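Local coordinates for RagB/SusD domain protein (PDB 5J5U) that probably binds chitin-derived sugars at the cell surface, as a SusD-like protein of a Flavobacterium johnsoniae chitin-utilisation locus, at residues Ala347-Trp352 with Gly397-Gln402; Met188-Ala193 with Leu342-Ala347. All blocks are in the same frame, centred on the assembly; numbering follows the deposited sequence.

Contact 1. Residues Ala347-Trp352 with Gly397-Gln402; sequences AAYRGW and GTEKEQ
At the C-terminal end of helix 337-349, Y349 and R350 meet E399 and K400 in the first turn of helix 399-410, on the protein surface. The Y349 ring is central, touching both E399 and K400. With CG anti to the backbone N (chi1 170°), it reaches across to E399, whose CB makes a CH-pi contact over one face, 4.0 Å from the ring centroid and off-centre toward the rim. The E399 chain bends at chi2 (89°), bringing OE2 to 3.0 Å from Y349 CE1. With an alanine here in place of E399 the CB contact would stay, but the ring would probably lose the CG and carboxylate packed along CD1 and CE1 and be freer to turn. At the edge, K400 CE lies 3.9 Å from Y349 CE2. A Schellman motif ends the first helix just here: G351, with positive phi, gives its N to A348 O, and W352 N bonds A347 O at 2.9 Å. The extended K400 chain then crosses R350, setting NZ over one guanidinium face, 3.7 Å from NH2. Salt bridges from R350 NH2 to E346 and E198 probably offset these like charges, while R350 CD rests on the W352 ring.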
ATOM      1  N   ALA A 347       3.346 -17.888   1.489  1.00 25.93           N
ATOM      2  CA  ALA A 347       4.565 -18.628   1.166  1.00 31.22           C
ATOM      3  C   ALA A 347       4.525 -20.058   1.757  1.00 33.43           C
ATOM      4  O   ALA A 347       4.970 -21.014   1.122  1.00 28.17           O
ATOM      5  CB  ALA A 347       5.789 -17.876   1.656  1.00 23.36           C
ATOM      6  N   ALA A 348       4.001 -20.183   2.974  1.00 29.08           N
ATOM      7  CA  ALA A 348       3.836 -21.479   3.621  1.00 31.76           C
ATOM      8  C   ALA A 348       2.962 -22.388   2.785  1.00 29.32           C
ATOM      9  O   ALA A 348       3.320 -23.535   2.538  1.00 26.16           O
ATOM     10  CB  ALA A 348       3.226 -21.316   5.006  1.00 31.30           C
ATOM     11  N   TYR A 349       1.818 -21.861   2.346  1.00 30.92           N
ATOM     12  CA  TYR A 349       0.888 -22.628   1.525  1.00 29.36           C
ATOM     13  C   TYR A 349       1.509 -23.097   0.220  1.00 34.80           C
ATOM     14  O   TYR A 349       1.033 -24.046  -0.397  1.00 35.69           O
ATOM     15  CB  TYR A 349      -0.356 -21.797   1.217  1.00 33.67           C
ATOM     16  CG  TYR A 349      -1.261 -22.426   0.189  1.00 35.54           C
ATOM     17  CD1 TYR A 349      -2.129 -23.445   0.536  1.00 41.51           C
ATOM     18  CD2 TYR A 349      -1.235 -22.013  -1.131  1.00 36.30           C
ATOM     19  CE1 TYR A 349      -2.949 -24.033  -0.405  1.00 36.76           C
ATOM     20  CE2 TYR A 349      -2.053 -22.594  -2.076  1.00 38.51           C
ATOM     21  CZ  TYR A 349      -2.908 -23.603  -1.701  1.00 39.41           C
ATOM     22  OH  TYR A 349      -3.728 -24.184  -2.633  1.00 47.99           O
ATOM     23  N   ARG A 350       2.557 -22.408  -0.211  1.00 34.07           N
ATOM     24  CA  ARG A 350       3.285 -22.781  -1.415  1.00 34.47           C
ATOM     25  C   ARG A 350       4.456 -23.711  -1.109  1.00 34.71           C
ATOM     26  O   ARG A 350       5.152 -24.162  -2.012  1.00 38.95           O
ATOM     27  CB  ARG A 350       3.788 -21.531  -2.137  1.00 32.09           C
ATOM     28  CG  ARG A 350       2.693 -20.668  -2.740  1.00 33.30           C
ATOM     29  CD  ARG A 350       3.254 -19.317  -3.147  1.00 27.80           C
ATOM     30  NE  ARG A 350       2.228 -18.447  -3.705  1.00 28.54           N
ATOM     31  CZ  ARG A 350       2.001 -18.318  -5.002  1.00 24.48           C
ATOM     32  NH1 ARG A 350       2.732 -19.013  -5.866  1.00 25.88           N
ATOM     33  NH2 ARG A 350       1.056 -17.494  -5.429  1.00 26.58           N
ATOM     34  N   GLY A 351       4.689 -23.972   0.169  1.00 33.73           N
ATOM     35  CA  GLY A 351       5.800 -24.813   0.565  1.00 31.30           C
ATOM     36  C   GLY A 351       7.136 -24.112   0.442  1.00 38.84           C
ATOM     37  O   GLY A 351       8.182 -24.760   0.356  1.00 35.50           O
ATOM     38  N   TRP A 352       7.104 -22.785   0.396  1.00 34.69           N
ATOM     39  CA  TRP A 352       8.326 -22.006   0.241  1.00 27.77           C
ATOM     40  C   TRP A 352       9.068 -21.791   1.564  1.00 29.00           C
ATOM     41  O   TRP A 352      10.293 -21.751   1.589  1.00 34.52           O
ATOM     42  CB  TRP A 352       7.999 -20.661  -0.401  1.00 28.25           C
ATOM     43  CG  TRP A 352       7.573 -20.760  -1.845  1.00 36.96           C
ATOM     44  CD1 TRP A 352       7.484 -21.898  -2.604  1.00 35.33           C
ATOM     45  CD2 TRP A 352       7.223 -19.672  -2.714  1.00 32.70           C
ATOM     46  NE1 TRP A 352       7.082 -21.586  -3.886  1.00 27.77           N
ATOM     47  CE2 TRP A 352       6.921 -20.229  -3.981  1.00 31.35           C
ATOM     48  CE3 TRP A 352       7.136 -18.281  -2.547  1.00 29.92           C
ATOM     49  CZ2 TRP A 352       6.530 -19.445  -5.070  1.00 28.50           C
ATOM     50  CZ3 TRP A 352       6.748 -17.504  -3.633  1.00 28.14           C
ATOM     51  CH2 TRP A 352       6.451 -18.094  -4.881  1.00 25.92           C
ATOM     52  N   GLY A 397      -9.559 -25.158   0.330  1.00 44.65           N
ATOM     53  CA  GLY A 397      -9.230 -24.776  -1.038  1.00 37.08           C
ATOM     54  C   GLY A 397      -9.323 -23.286  -1.319  1.00 36.72           C
ATOM     55  O   GLY A 397      -9.358 -22.863  -2.465  1.00 31.02           O
ATOM     56  N   THR A 398      -9.377 -22.497  -0.257  1.00 35.99           N
ATOM     57  CA  THR A 398      -9.627 -21.072  -0.366  1.00 35.26           C
ATOM     58  C   THR A 398      -8.517 -20.237   0.268  1.00 33.16           C
ATOM     59  O   THR A 398      -8.741 -19.076   0.628  1.00 34.56           O
ATOM     60  CB  THR A 398     -10.970 -20.707   0.305  1.00 36.21           C
ATOM     61  OG1 THR A 398     -10.842 -20.798   1.733  1.00 32.04           O
ATOM     62  CG2 THR A 398     -12.057 -21.660  -0.154  1.00 31.62           C
ATOM     63  N   GLU A 399      -7.330 -20.826   0.422  1.00 31.44           N
ATOM     64  CA  GLU A 399      -6.234 -20.146   1.122  1.00 37.11           C
ATOM     65  C   GLU A 399      -5.886 -18.818   0.461  1.00 29.02           C
ATOM     66  O   GLU A 399      -5.826 -17.793   1.118  1.00 32.26           O
ATOM     67  CB  GLU A 399      -4.985 -21.032   1.191  1.00 37.13           C
ATOM     68  CG  GLU A 399      -5.134 -22.274   2.047  1.00 40.38           C
ATOM     69  CD  GLU A 399      -5.669 -23.471   1.276  1.00 38.18           C
ATOM     70  OE1 GLU A 399      -6.541 -23.283   0.409  1.00 37.77           O
ATOM     71  OE2 GLU A 399      -5.202 -24.601   1.529  1.00 39.31           O
ATOM     72  N   LYS A 400      -5.643 -18.853  -0.838  1.00 24.29           N
ATOM     73  CA  LYS A 400      -5.266 -17.662  -1.587  1.00 31.21           C
ATOM     74  C   LYS A 400      -6.354 -16.580  -1.547  1.00 29.84           C
ATOM     75  O   LYS A 400      -6.048 -15.386  -1.425  1.00 30.43           O
ATOM     76  CB  LYS A 400      -4.921 -18.052  -3.031  1.00 25.67           C
ATOM     77  CG  LYS A 400      -3.601 -18.837  -3.120  1.00 25.36           C
ATOM     78  CD  LYS A 400      -3.222 -19.151  -4.553  1.00 29.57           C
ATOM     79  CE  LYS A 400      -1.809 -19.706  -4.657  1.00 26.65           C
ATOM     80  NZ  LYS A 400      -1.486 -20.047  -6.066  1.00 30.20           N
ATOM     81  N   GLU A 401      -7.616 -16.994  -1.633  1.00 25.63           N
ATOM     82  CA  GLU A 401      -8.725 -16.053  -1.557  1.00 28.75           C
ATOM     83  C   GLU A 401      -8.774 -15.362  -0.204  1.00 28.44           C
ATOM     84  O   GLU A 401      -8.889 -14.125  -0.115  1.00 25.99           O
ATOM     85  CB  GLU A 401     -10.049 -16.768  -1.817  1.00 33.77           C
ATOM     86  CG  GLU A 401     -11.257 -15.866  -1.686  1.00 36.77           C
ATOM     87  CD  GLU A 401     -12.551 -16.574  -2.016  1.00 42.02           C
ATOM     88  OE1 GLU A 401     -12.503 -17.772  -2.352  1.00 43.59           O
ATOM     89  OE2 GLU A 401     -13.621 -15.938  -1.920  1.00 47.38           O
ATOM     90  N   GLN A 402      -8.629 -16.173   0.840  1.00 27.06           N
ATOM     91  CA  GLN A 402      -8.689 -15.703   2.223  1.00 30.63           C
ATOM     92  C   GLN A 402      -7.516 -14.788   2.562  1.00 25.77           C
ATOM     93  O   GLN A 402      -7.695 -13.756   3.225  1.00 22.29           O
ATOM     94  CB  GLN A 402      -8.723 -16.898   3.185  1.00 23.91           C
ATOM     95  CG  GLN A 402     -10.052 -17.614   3.199  1.00 29.35           C
ATOM     96  CD  GLN A 402     -10.043 -18.891   4.035  1.00 31.04           C
ATOM     97  OE1 GLN A 402      -9.811 -19.986   3.523  1.00 25.33           O
ATOM     98  NE2 GLN A 402     -10.322 -18.750   5.327  1.00 34.79           N
TER

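Contact 2. Residues Met188-Ala193 with Leu342-Ala347; sequences MRLRLA and LLLAEA
The guanidinium of R191 is gripped from several directions: NE forms a salt bridge with E339, NH1 bonds Q113 and has a long, weak ion pair with E417, and NH2 bonds the backbone oxygen of H334. A bend at chi3 (-79°) turns this buried charge toward those partners. The base of the same residue is what touches L343, whose CD1 sits 3.7 Å from R191 CA and 4.1 Å from R191 CB, lying against the backbone. Two helices distant in sequence pack here: segments 188-193 and 342-347, of helices 178-195 and 337-349, have axes 46° apart in direction and 10.2 Å apart at closest approach, consistent with the TPR-like helical framework of SusD-family proteins. L190 supplies the rest of the contact. Because its CG is anti to the backbone N (chi1 -179°), its methyls reach toward the other helix: CD2 lies 3.9 Å from L343 CB and 3.6 Å from L344 CG, and CD1 lies 4.0 Å from L344 CD2. L190 runs past L343 in the opposite direction but crosses L344 at about a right angle. F212 of helix 201-214 touches L344 too, while L342 and A345 turn to helix 399-410.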
ATOM      1  N   MET A 188      10.230  -5.925   3.923  1.00 22.84           N
ATOM      2  CA  MET A 188      10.195  -5.398   2.557  1.00 22.25           C
ATOM      3  C   MET A 188      10.642  -6.466   1.558  1.00 20.63           C
ATOM      4  O   MET A 188      10.025  -6.638   0.497  1.00 20.87           O
ATOM      5  CB  MET A 188      11.071  -4.142   2.427  1.00 20.03           C
ATOM      6  CG  MET A 188      10.402  -2.861   2.955  1.00 18.08           C
ATOM      7  SD  MET A 188       8.894  -2.474   2.014  1.00 24.63           S
ATOM      8  CE  MET A 188       9.568  -2.075   0.400  1.00 20.43           C
ATOM      9  N   ARG A 189      11.714  -7.182   1.909  1.00 25.03           N
ATOM     10  CA  ARG A 189      12.240  -8.242   1.043  1.00 20.92           C
ATOM     11  C   ARG A 189      11.181  -9.296   0.764  1.00 22.21           C
ATOM     12  O   ARG A 189      11.004  -9.726  -0.384  1.00 18.57           O
ATOM     13  CB  ARG A 189      13.469  -8.882   1.675  1.00 23.40           C
ATOM     14  CG  ARG A 189      14.077 -10.018   0.870  1.00 28.65           C
ATOM     15  CD  ARG A 189      15.487 -10.252   1.373  1.00 26.81           C
ATOM     16  NE  ARG A 189      16.215 -11.261   0.619  1.00 28.89           N
ATOM     17  CZ  ARG A 189      17.489 -11.558   0.841  1.00 30.66           C
ATOM     18  NH1 ARG A 189      18.156 -10.918   1.793  1.00 29.27           N
ATOM     19  NH2 ARG A 189      18.101 -12.477   0.107  1.00 29.82           N
ATOM     20  N   LEU A 190      10.455  -9.686   1.808  1.00 16.65           N
ATOM     21  CA  LEU A 190       9.359 -10.655   1.660  1.00 19.20           C
ATOM     22  C   LEU A 190       8.184 -10.125   0.804  1.00 18.32           C
ATOM     23  O   LEU A 190       7.539 -10.877   0.060  1.00 18.40           O
ATOM     24  CB  LEU A 190       8.855 -11.073   3.052  1.00 14.96           C
ATOM     25  CG  LEU A 190       7.724 -12.088   3.142  1.00 16.38           C
ATOM     26  CD1 LEU A 190       8.134 -13.409   2.548  1.00 17.95           C
ATOM     27  CD2 LEU A 190       7.296 -12.254   4.593  1.00 16.37           C
ATOM     28  N   ARG A 191       7.865  -8.845   0.975  1.00 15.63           N
ATOM     29  CA  ARG A 191       6.826  -8.203   0.180  1.00 18.59           C
ATOM     30  C   ARG A 191       7.197  -8.266  -1.313  1.00 17.67           C
ATOM     31  O   ARG A 191       6.377  -8.608  -2.175  1.00 19.23           O
ATOM     32  CB  ARG A 191       6.623  -6.749   0.644  1.00 17.86           C
ATOM     33  CG  ARG A 191       5.756  -5.918  -0.282  1.00 19.43           C
ATOM     34  CD  ARG A 191       5.841  -4.434   0.022  1.00 21.70           C
ATOM     35  NE  ARG A 191       5.018  -4.069   1.164  1.00 17.03           N
ATOM     36  CZ  ARG A 191       4.788  -2.820   1.533  1.00 16.07           C
ATOM     37  NH1 ARG A 191       5.328  -1.823   0.832  1.00 11.17           N
ATOM     38  NH2 ARG A 191       4.008  -2.576   2.585  1.00 12.99           N
ATOM     39  N   LEU A 192       8.447  -7.933  -1.612  1.00 19.77           N
ATOM     40  CA  LEU A 192       8.933  -7.985  -2.993  1.00 16.31           C
ATOM     41  C   LEU A 192       8.974  -9.447  -3.488  1.00 19.82           C
ATOM     42  O   LEU A 192       8.640  -9.733  -4.644  1.00 17.97           O
ATOM     43  CB  LEU A 192      10.301  -7.306  -3.093  1.00 11.10           C
ATOM     44  CG  LEU A 192      10.217  -5.825  -2.694  1.00 13.44           C
ATOM     45  CD1 LEU A 192      11.557  -5.225  -2.408  1.00 15.86           C
ATOM     46  CD2 LEU A 192       9.507  -5.000  -3.747  1.00 15.72           C
ATOM     47  N   ALA A 193       9.361 -10.370  -2.611  1.00 15.54           N
ATOM     48  CA  ALA A 193       9.424 -11.768  -2.995  1.00 15.22           C
ATOM     49  C   ALA A 193       8.066 -12.271  -3.399  1.00 18.97           C
ATOM     50  O   ALA A 193       7.921 -12.909  -4.440  1.00 17.97           O
ATOM     51  CB  ALA A 193       9.973 -12.630  -1.859  1.00 22.60           C
ATOM     52  N   LEU A 342       0.795 -12.435   6.975  1.00 27.43           N
ATOM     53  CA  LEU A 342      -0.115 -12.893   5.920  1.00 23.10           C
ATOM     54  C   LEU A 342       0.676 -13.356   4.673  1.00 20.91           C
ATOM     55  O   LEU A 342       0.346 -14.359   4.032  1.00 22.52           O
ATOM     56  CB  LEU A 342      -1.119 -11.788   5.576  1.00 20.66           C
ATOM     57  CG  LEU A 342      -2.200 -11.519   6.634  1.00 21.23           C
ATOM     58  CD1 LEU A 342      -3.082 -10.324   6.282  1.00 18.29           C
ATOM     59  CD2 LEU A 342      -3.065 -12.737   6.846  1.00 25.55           C
ATOM     60  N   LEU A 343       1.765 -12.658   4.374  1.00 22.31           N
ATOM     61  CA  LEU A 343       2.666 -13.069   3.300  1.00 16.12           C
ATOM     62  C   LEU A 343       3.315 -14.408   3.636  1.00 22.57           C
ATOM     63  O   LEU A 343       3.397 -15.286   2.787  1.00 22.85           O
ATOM     64  CB  LEU A 343       3.746 -12.005   3.062  1.00 18.38           C
ATOM     65  CG  LEU A 343       3.271 -10.659   2.513  1.00 16.75           C
ATOM     66  CD1 LEU A 343       4.372  -9.628   2.549  1.00 15.84           C
ATOM     67  CD2 LEU A 343       2.703 -10.825   1.098  1.00 17.09           C
ATOM     68  N   LEU A 344       3.742 -14.578   4.889  1.00 21.02           N
ATOM     69  CA  LEU A 344       4.296 -15.866   5.303  1.00 26.93           C
ATOM     70  C   LEU A 344       3.238 -16.978   5.225  1.00 28.21           C
ATOM     71  O   LEU A 344       3.573 -18.113   4.899  1.00 31.03           O
ATOM     72  CB  LEU A 344       4.889 -15.778   6.712  1.00 27.50           C
ATOM     73  CG  LEU A 344       6.240 -15.044   6.665  1.00 26.77           C
ATOM     74  CD1 LEU A 344       6.846 -14.832   8.048  1.00 26.50           C
ATOM     75  CD2 LEU A 344       7.232 -15.724   5.700  1.00 21.64           C
ATOM     76  N   ALA A 345       1.968 -16.655   5.482  1.00 24.83           N
ATOM     77  CA  ALA A 345       0.894 -17.637   5.271  1.00 24.55           C
ATOM     78  C   ALA A 345       0.884 -18.094   3.814  1.00 26.27           C
ATOM     79  O   ALA A 345       0.845 -19.306   3.533  1.00 27.24           O
ATOM     80  CB  ALA A 345      -0.475 -17.059   5.656  1.00 20.55           C
ATOM     81  N   GLU A 346       0.936 -17.132   2.884  1.00 22.81           N
ATOM     82  CA  GLU A 346       0.922 -17.510   1.473  1.00 24.44           C
ATOM     83  C   GLU A 346       2.166 -18.308   1.049  1.00 25.64           C
ATOM     84  O   GLU A 346       2.053 -19.303   0.332  1.00 26.85           O
ATOM     85  CB  GLU A 346       0.775 -16.286   0.564  1.00 25.28           C
ATOM     86  CG  GLU A 346       0.793 -16.670  -0.923  1.00 22.45           C
ATOM     87  CD  GLU A 346       0.626 -15.492  -1.880  1.00 19.08           C
ATOM     88  OE1 GLU A 346       0.623 -14.327  -1.429  1.00 23.15           O
ATOM     89  OE2 GLU A 346       0.522 -15.743  -3.093  1.00 17.76           O
ATOM     90  N   ALA A 347       3.346 -17.888   1.489  1.00 25.93           N
ATOM     91  CA  ALA A 347       4.565 -18.628   1.166  1.00 31.22           C
ATOM     92  C   ALA A 347       4.525 -20.058   1.757  1.00 33.43           C
ATOM     93  O   ALA A 347       4.970 -21.014   1.122  1.00 28.17           O
ATOM     94  CB  ALA A 347       5.789 -17.876   1.656  1.00 23.36           C
TER

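Both contacts use helix 337-349 and share A347, with their centres about 11 Å apart. Contact 2 is buried, its centre about 14 Å from the centre of the chain; contact 1 lies farther out on the same side, at about 21 Å, where the helix ends. The 342-347 part of the helix packs on helix 178-195 and also touches helix 399-410, whose first turn meets the end of helix 337-349 in contact 1. E346, in the 342-347 segment but not touching 188-193, also bonds R424, so the acid that holds R350 is tied to a third part of the chain. M194, just beyond the 188-193 segment, touches both A347 and W352.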